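Local coordinates for acetate CoA-transferase subunit beta (Escherichia coli DH5[alpha], PDB 5DBN), which transfers coenzyme A from acetyl-CoA to acetoacetate and other short-chain fatty acids, working through a covalent enzyme-CoA intermediate, at residues B[172-177]-B[181-186]; B[141-144]-B[148-151]; B[60-63]-B[69-72]. One frame throughout, in Å; residues are numbered along the deposited sequence.

Contact 1 of 3, residues B[172-177]-B[181-186]; sequences AVFRFI and MWLTEI
F174 lies between M181 and L183 on one face of an antiparallel beta hairpin, strands 172-177 and 181-186 of the large mixed sheet. The methyl M181 CE covers one face of the F174 ring, 3.9 Å from its centroid; L183 CD1 covers the opposite face at 4.1 Å. With CG of M181 anti to the backbone N (chi1 -174°), the thioether runs alongside F176 before its methyl reaches F174. M181 CG touches F176 CE1 at 3.6 Å, and SD makes oblique Met-aromatic contacts with both rings. Cutting F174 back to an alanine removes the ring between M181 CE and L183 CD1 and is likely to open a gap that leaves the methionine methyl free to turn.

The other face carries R175, W182 and, side by side, V173 and E185. R175 has its salt bridge to E14 and E185 to R10, outside the hairpin; the two charges stay beyond salt-bridge distance of each other. T184, at the bulge, reaches across to R175 at about a right angle, its CG2 against the arginine's methylenes. Water 1 links all three, accepting from R175 NE and donating to T184 OG1 and E185 OE2. In this classic beta bulge T184 and E185 both face V173, and V173 O accepts three hydrogen bonds: from T184 N at 2.9 Å, from E185 N at 3.2 Å in the carbonyl plane, and from T184 OG1 at 2.9 Å, above that plane.

Contact 2 of 3, residues B[141-144]-B[148-151]; sequences HCAK and AKIL
K149 lays its aliphatic chain along the backbone of H141 to A143, where the loop after strand 135-138 doubles back and leads into strand 150-151. That strand lies at the edge of the small mixed sheet, beside strand 102-104, with K149 and L151 bonded to V103. Starting at the root, K149 CB meets the carbonyl H141 O at 3.6 Å. K149 CG packs against A143 N at 3.5 Å, and K149 CD passes the methyl A143 CB at 4.0 Å. The chain then bends (chi3 -66°), which brings K149 CE to the carbonyl carbon C142 C at 3.8 Å. NZ, one bond further, meets no atom of 141-144 within 4.2 Å. The methylenes from CB to CE thus line the H141 to A143 backbone.

No direct hydrogen bond joins the two segments; water 2 does that work, accepting from K149 N and donating to H141 O. Next along the strand, I150 crosses H141 at about a right angle. The ring is anchored through both nitrogens, ND1 to T169 and NE2 to T199, which should fix its rotation. Above one face, offset toward the rim, stands the methyl I150 CD1: it makes a CH-pi contact 3.7 Å from the H141 ring centroid, and its nearest ring atom is H141 CE1, at 3.5 Å.

Contact 3 of 3, residues B[60-63]-B[69-72]; sequences PDLV and PCGV
The loop that leaves strand 51-53 and returns to it as strand 71-73 closes on itself here, where L62 and V63 meet P69 and C70 in a single backbone bridge. The bridge pairs V63 with P69, and its one hydrogen bond is weak: C70 N to L62 O, 3.4 Å long though nearly straight at 167°. Most of the contact is apolar, and L62 carries it. With CG anti to the backbone N (chi1 -178°), the leucine sends its branched end over the chain entering the strand. L62 CD2 rests on G71 CA at 3.6 Å; L62 CD1 reaches V72 CG1 at 4.1 Å, the two side chains meeting at a slant. L62 CG also lies 3.9 Å from C70 SG. The same sulfur also packs against the carbonyl group of V63, while V63 CG1 touches the P69 backbone, 4.0 Å from P69 N.

F49 adds to the same cluster, touching L62, C70 and V72. The contact sits at a subunit interface: L62 and V63 also pack on apolar side chains of another protein chain, and D61 makes a salt bridge to a basic side chain there. With one weak hydrogen bond across it, the closure depends mainly on apolar contact, while V63 O bonds the side chain of N47 and the D61 carboxylate bonds the neighbouring chain.

How the contacts relate
Contacts 1 and 2 touch through apolar side chains, their centres 15 Å apart. M181 CE meets I150 CG2 at 3.8 Å, and F174 CE2 lies 3.9 Å from I150 CD1, so the isoleucine that covers H141 also packs against the hairpin. T169 ties them as well: its OG1 bonds both A172 N and H141 ND1. Contact 3 lies on the opposite side of the chain's centre, its nearest atoms about 28 Å from contact 1 and about 24 Å from contact 2. Its C70 side chain is about 10 Å from that of the predicted active-site residue E46. Bound PEG, probably from the crystallisation liquor, lies about 4 Å from the V72 side chain and, near contact 2, about 6 Å from that of K149.

Contact 1 of 3, residues B[172-177]-B[181-186]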
loop_
_atom_site.group_PDB
_atom_site.type_symbol
_atom_site.label_atom_id
_atom_site.label_comp_id
_atom_site.label_asym_id
_atom_site.label_seq_id
_atom_site.Cartn_x
_atom_site.Cartn_y
_atom_site.Cartn_z
ATOM N N ALA B 172 36.044 -6.723 -19.228
ATOM C CA ALA B 172 35.135 -7.633 -19.924
ATOM C C ALA B 172 33.662 -7.446 -19.556
ATOM O O ALA B 172 33.330 -6.782 -18.573
ATOM C CB ALA B 172 35.545 -9.069 -19.650
ATOM N N VAL B 173 32.788 -8.049 -20.361
ATOM C CA VAL B 173 31.359 -8.108 -20.068
ATOM C C VAL B 173 30.904 -9.560 -19.948
ATOM O O VAL B 173 31.092 -10.355 -20.868
ATOM C CB VAL B 173 30.520 -7.404 -21.160
ATOM C CG1 VAL B 173 29.036 -7.469 -20.830
ATOM C CG2 VAL B 173 30.959 -5.956 -21.325
ATOM N N PHE B 174 30.321 -9.894 -18.799
ATOM C CA PHE B 174 29.758 -11.219 -18.556
ATOM C C PHE B 174 28.233 -11.162 -18.531
ATOM O O PHE B 174 27.654 -10.167 -18.095
ATOM C CB PHE B 174 30.256 -11.796 -17.228
ATOM C CG PHE B 174 31.743 -12.006 -17.162
ATOM C CD1 PHE B 174 32.319 -13.159 -17.672
ATOM C CD2 PHE B 174 32.564 -11.063 -16.566
ATOM C CE1 PHE B 174 33.682 -13.361 -17.598
ATOM C CE2 PHE B 174 33.927 -11.259 -16.491
ATOM C CZ PHE B 174 34.487 -12.407 -17.008
ATOM N N ARG B 175 27.589 -12.230 -18.996
ATOM C CA ARG B 175 26.136 -12.356 -18.886
ATOM C C ARG B 175 25.757 -13.694 -18.252
ATOM O O ARG B 175 26.374 -14.723 -18.535
ATOM C CB ARG B 175 25.468 -12.224 -20.255
ATOM C CG ARG B 175 25.604 -10.853 -20.890
ATOM C CD ARG B 175 24.760 -10.749 -22.147
ATOM N NE ARG B 175 25.000 -9.504 -22.876
ATOM C CZ ARG B 175 24.419 -8.338 -22.599
ATOM N NH1 ARG B 175 23.563 -8.233 -21.592
ATOM N NH2 ARG B 175 24.707 -7.269 -23.329
ATOM N N PHE B 176 24.744 -13.669 -17.389
ATOM C CA PHE B 176 24.215 -14.886 -16.776
ATOM C C PHE B 176 22.928 -15.311 -17.475
ATOM O O PHE B 176 21.900 -14.642 -17.363
ATOM C CB PHE B 176 23.959 -14.684 -15.281
ATOM C CG PHE B 176 25.204 -14.432 -14.478
ATOM C CD1 PHE B 176 25.923 -15.488 -13.945
ATOM C CD2 PHE B 176 25.649 -13.143 -14.247
ATOM C CE1 PHE B 176 27.067 -15.264 -13.204
ATOM C CE2 PHE B 176 26.794 -12.911 -13.505
ATOM C CZ PHE B 176 27.503 -13.975 -12.982
ATOM N N ILE B 177 22.999 -16.432 -18.189
ATOM C CA ILE B 177 21.884 -16.912 -18.998
ATOM C C ILE B 177 21.555 -18.359 -18.648
ATOM O O ILE B 177 22.378 -19.254 -18.838
ATOM C CB ILE B 177 22.202 -16.812 -20.504
ATOM C CG1 ILE B 177 22.747 -15.416 -20.834
ATOM C CG2 ILE B 177 20.961 -17.145 -21.332
ATOM C CD1 ILE B 177 23.120 -15.214 -22.287
ATOM N N MET B 181 27.203 -18.836 -16.659
ATOM C CA MET B 181 27.911 -17.576 -16.822
ATOM C C MET B 181 28.661 -17.553 -18.148
ATOM O O MET B 181 29.418 -18.475 -18.456
ATOM C CB MET B 181 28.876 -17.364 -15.653
ATOM C CG MET B 181 29.574 -16.020 -15.637
ATOM S SD MET B 181 30.726 -15.905 -14.258
ATOM C CE MET B 181 31.178 -14.175 -14.346
ATOM N N TRP B 182 28.443 -16.499 -18.926
ATOM C CA TRP B 182 29.041 -16.373 -20.251
ATOM C C TRP B 182 29.890 -15.115 -20.378
ATOM O O TRP B 182 29.440 -14.018 -20.055
ATOM C CB TRP B 182 27.949 -16.365 -21.325
ATOM C CG TRP B 182 27.339 -17.706 -21.555
ATOM C CD1 TRP B 182 26.250 -18.231 -20.926
ATOM C CD2 TRP B 182 27.782 -18.698 -22.486
ATOM N NE1 TRP B 182 25.991 -19.492 -21.404
ATOM C CE2 TRP B 182 26.917 -19.802 -22.365
ATOM C CE3 TRP B 182 28.830 -18.759 -23.411
ATOM C CZ2 TRP B 182 27.066 -20.954 -23.132
ATOM C CZ3 TRP B 182 28.976 -19.903 -24.171
ATOM C CH2 TRP B 182 28.100 -20.985 -24.029
ATOM N N LEU B 183 31.120 -15.289 -20.849
ATOM C CA LEU B 183 31.957 -14.161 -21.232
ATOM C C LEU B 183 31.551 -13.732 -22.638
ATOM O O LEU B 183 31.828 -14.432 -23.612
ATOM C CB LEU B 183 33.441 -14.532 -21.183
ATOM C CG LEU B 183 34.419 -13.495 -21.742
ATOM C CD1 LEU B 183 34.343 -12.196 -20.956
ATOM C CD2 LEU B 183 35.838 -14.041 -21.737
ATOM N N THR B 184 30.886 -12.585 -22.737
ATOM C CA THR B 184 30.304 -12.145 -24.001
ATOM C C THR B 184 31.121 -11.054 -24.699
ATOM O O THR B 184 31.073 -10.937 -25.923
ATOM C CB THR B 184 28.865 -11.638 -23.785
ATOM O OG1 THR B 184 28.856 -10.624 -22.772
ATOM C CG2 THR B 184 27.957 -12.785 -23.353
ATOM N N GLU B 185 31.853 -10.253 -23.927
ATOM C CA GLU B 185 32.745 -9.246 -24.506
ATOM C C GLU B 185 34.063 -9.125 -23.749
ATOM O O GLU B 185 34.122 -9.327 -22.535
ATOM C CB GLU B 185 32.064 -7.876 -24.546
ATOM C CG GLU B 185 30.672 -7.885 -25.147
ATOM C CD GLU B 185 29.992 -6.532 -25.064
ATOM O OE1 GLU B 185 30.697 -5.503 -25.138
ATOM O OE2 GLU B 185 28.750 -6.496 -24.934
ATOM N N ILE B 186 35.115 -8.790 -24.491
ATOM C CA ILE B 186 36.420 -8.475 -23.924
ATOM C C ILE B 186 36.803 -7.057 -24.334
ATOM O O ILE B 186 36.592 -6.660 -25.479
ATOM C CB ILE B 186 37.500 -9.472 -24.389
ATOM C CG1 ILE B 186 37.097 -10.897 -23.989
ATOM C CG2 ILE B 186 38.863 -9.097 -23.805
ATOM C CD1 ILE B 186 38.107 -11.974 -24.356
HETATM O O HOH W 1 27.347 -8.697 -24.338
#

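Contact 2 of 3, residues B[141-144]-B[148-151]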
loop_
_atom_site.group_PDB
_atom_site.type_symbol
_atom_site.label_atom_id
_atom_site.label_comp_id
_atom_site.label_asym_id
_atom_site.label_seq_id
_atom_site.Cartn_x
_atom_site.Cartn_y
_atom_site.Cartn_z
ATOM N N HIS B 141 37.363 -4.967 -12.080
ATOM C CA HIS B 141 37.554 -6.410 -12.132
ATOM C C HIS B 141 38.159 -6.942 -10.831
ATOM O O HIS B 141 37.697 -7.948 -10.292
ATOM C CB HIS B 141 38.434 -6.800 -13.317
ATOM C CG HIS B 141 38.199 -8.197 -13.799
ATOM N ND1 HIS B 141 37.360 -8.489 -14.853
ATOM C CD2 HIS B 141 38.674 -9.385 -13.356
ATOM C CE1 HIS B 141 37.340 -9.794 -15.048
ATOM N NE2 HIS B 141 38.127 -10.363 -14.152
ATOM N N CYS B 142 39.192 -6.263 -10.340
ATOM C CA CYS B 142 39.882 -6.671 -9.117
ATOM C C CYS B 142 39.847 -5.561 -8.071
ATOM O O CYS B 142 39.673 -4.387 -8.401
ATOM C CB CYS B 142 41.330 -7.053 -9.423
ATOM S SG CYS B 142 41.497 -8.429 -10.578
ATOM N N ALA B 143 40.023 -5.937 -6.808
ATOM C CA ALA B 143 40.038 -4.969 -5.717
ATOM C C ALA B 143 41.348 -4.192 -5.713
ATOM O O ALA B 143 42.257 -4.490 -6.485
ATOM C CB ALA B 143 39.834 -5.669 -4.386
ATOM N N LYS B 144 41.440 -3.195 -4.839
ATOM C CA LYS B 144 42.619 -2.337 -4.790
ATOM C C LYS B 144 43.836 -3.058 -4.220
ATOM O O LYS B 144 44.970 -2.645 -4.458
ATOM C CB LYS B 144 42.326 -1.079 -3.965
ATOM C CG LYS B 144 41.204 -0.216 -4.527
ATOM C CD LYS B 144 41.503 0.243 -5.950
ATOM C CE LYS B 144 40.433 1.189 -6.470
ATOM N NZ LYS B 144 40.672 1.574 -7.888
ATOM N N ALA B 148 40.822 -11.052 -6.156
ATOM C CA ALA B 148 39.754 -11.269 -7.127
ATOM C C ALA B 148 38.404 -10.873 -6.540
ATOM O O ALA B 148 38.183 -11.009 -5.337
ATOM C CB ALA B 148 39.729 -12.721 -7.572
ATOM N N LYS B 149 37.508 -10.386 -7.394
ATOM C CA LYS B 149 36.161 -10.024 -6.966
ATOM C C LYS B 149 35.107 -10.862 -7.685
ATOM O O LYS B 149 33.982 -10.997 -7.209
ATOM C CB LYS B 149 35.914 -8.533 -7.203
ATOM C CG LYS B 149 36.929 -7.640 -6.500
ATOM C CD LYS B 149 36.381 -6.253 -6.216
ATOM C CE LYS B 149 36.112 -5.474 -7.481
ATOM N NZ LYS B 149 35.336 -4.238 -7.192
ATOM N N ILE B 150 35.476 -11.414 -8.836
ATOM C CA ILE B 150 34.602 -12.322 -9.575
ATOM C C ILE B 150 34.984 -13.765 -9.230
ATOM O O ILE B 150 35.934 -14.312 -9.791
ATOM C CB ILE B 150 34.693 -12.077 -11.094
ATOM C CG1 ILE B 150 34.441 -10.593 -11.391
ATOM C CG2 ILE B 150 33.687 -12.948 -11.832
ATOM C CD1 ILE B 150 34.654 -10.191 -12.833
ATOM N N LEU B 151 34.236 -14.371 -8.309
ATOM C CA LEU B 151 34.650 -15.620 -7.662
ATOM C C LEU B 151 33.770 -16.825 -7.995
ATOM O O LEU B 151 32.766 -16.703 -8.688
ATOM C CB LEU B 151 34.667 -15.422 -6.146
ATOM C CG LEU B 151 35.441 -14.199 -5.647
ATOM C CD1 LEU B 151 35.251 -14.025 -4.147
ATOM C CD2 LEU B 151 36.918 -14.308 -6.002
HETATM O O HOH W 2 38.076 -10.816 -10.118
#

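Contact 3 of 3, residues B[60-63]-B[69-72]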
loop_
_atom_site.group_PDB
_atom_site.type_symbol
_atom_site.label_atom_id
_atom_site.label_comp_id
_atom_site.label_asym_id
_atom_site.label_seq_id
_atom_site.Cartn_x
_atom_site.Cartn_y
_atom_site.Cartn_z
ATOM N N PRO B 60 15.974 22.300 -0.347
ATOM C CA PRO B 60 16.247 21.506 0.859
ATOM C C PRO B 60 15.497 20.177 0.911
ATOM O O PRO B 60 16.028 19.205 1.445
ATOM C CB PRO B 60 15.776 22.420 1.996
ATOM C CG PRO B 60 15.804 23.785 1.437
ATOM C CD PRO B 60 15.467 23.643 -0.010
ATOM N N ASP B 61 14.287 20.143 0.361
ATOM C CA ASP B 61 13.447 18.950 0.420
ATOM C C ASP B 61 13.624 18.034 -0.793
ATOM O O ASP B 61 12.817 17.128 -1.011
ATOM C CB ASP B 61 11.975 19.363 0.549
ATOM C CG ASP B 61 11.692 20.118 1.840
ATOM O OD1 ASP B 61 12.386 19.864 2.847
ATOM O OD2 ASP B 61 10.777 20.971 1.847
ATOM N N LEU B 62 14.680 18.263 -1.570
ATOM C CA LEU B 62 14.960 17.451 -2.757
ATOM C C LEU B 62 16.395 16.934 -2.771
ATOM O O LEU B 62 17.339 17.694 -3.000
ATOM C CB LEU B 62 14.690 18.253 -4.031
ATOM C CG LEU B 62 14.887 17.504 -5.355
ATOM C CD1 LEU B 62 14.050 16.233 -5.411
ATOM C CD2 LEU B 62 14.561 18.413 -6.533
ATOM N N VAL B 63 16.545 15.637 -2.522
ATOM C CA VAL B 63 17.852 14.992 -2.495
ATOM C C VAL B 63 17.776 13.621 -3.151
ATOM O O VAL B 63 16.685 13.095 -3.376
ATOM C CB VAL B 63 18.384 14.838 -1.054
ATOM C CG1 VAL B 63 18.589 16.200 -0.413
ATOM C CG2 VAL B 63 17.437 13.988 -0.217
ATOM N N PRO B 69 21.945 16.933 -2.489
ATOM C CA PRO B 69 20.985 17.724 -3.268
ATOM C C PRO B 69 20.984 17.354 -4.749
ATOM O O PRO B 69 22.048 17.223 -5.356
ATOM C CB PRO B 69 21.460 19.168 -3.058
ATOM C CG PRO B 69 22.883 19.057 -2.645
ATOM C CD PRO B 69 22.986 17.779 -1.879
ATOM N N CYS B 70 19.791 17.182 -5.310
ATOM C CA CYS B 70 19.635 16.844 -6.718
ATOM C C CYS B 70 18.560 17.727 -7.334
ATOM O O CYS B 70 18.194 18.759 -6.769
ATOM C CB CYS B 70 19.273 15.367 -6.888
ATOM S SG CYS B 70 17.621 14.931 -6.293
ATOM N N GLY B 71 18.067 17.322 -8.499
ATOM C CA GLY B 71 16.999 18.036 -9.169
ATOM C C GLY B 71 16.028 17.071 -9.814
ATOM O O GLY B 71 16.120 15.861 -9.609
ATOM N N VAL B 72 15.096 17.616 -10.588
ATOM C CA VAL B 72 14.122 16.817 -11.321
ATOM C C VAL B 72 13.910 17.379 -12.721
ATOM O O VAL B 72 14.226 18.539 -12.989
ATOM C CB VAL B 72 12.761 16.765 -10.595
ATOM C CG1 VAL B 72 12.857 15.940 -9.317
ATOM C CG2 VAL B 72 12.256 18.173 -10.304
#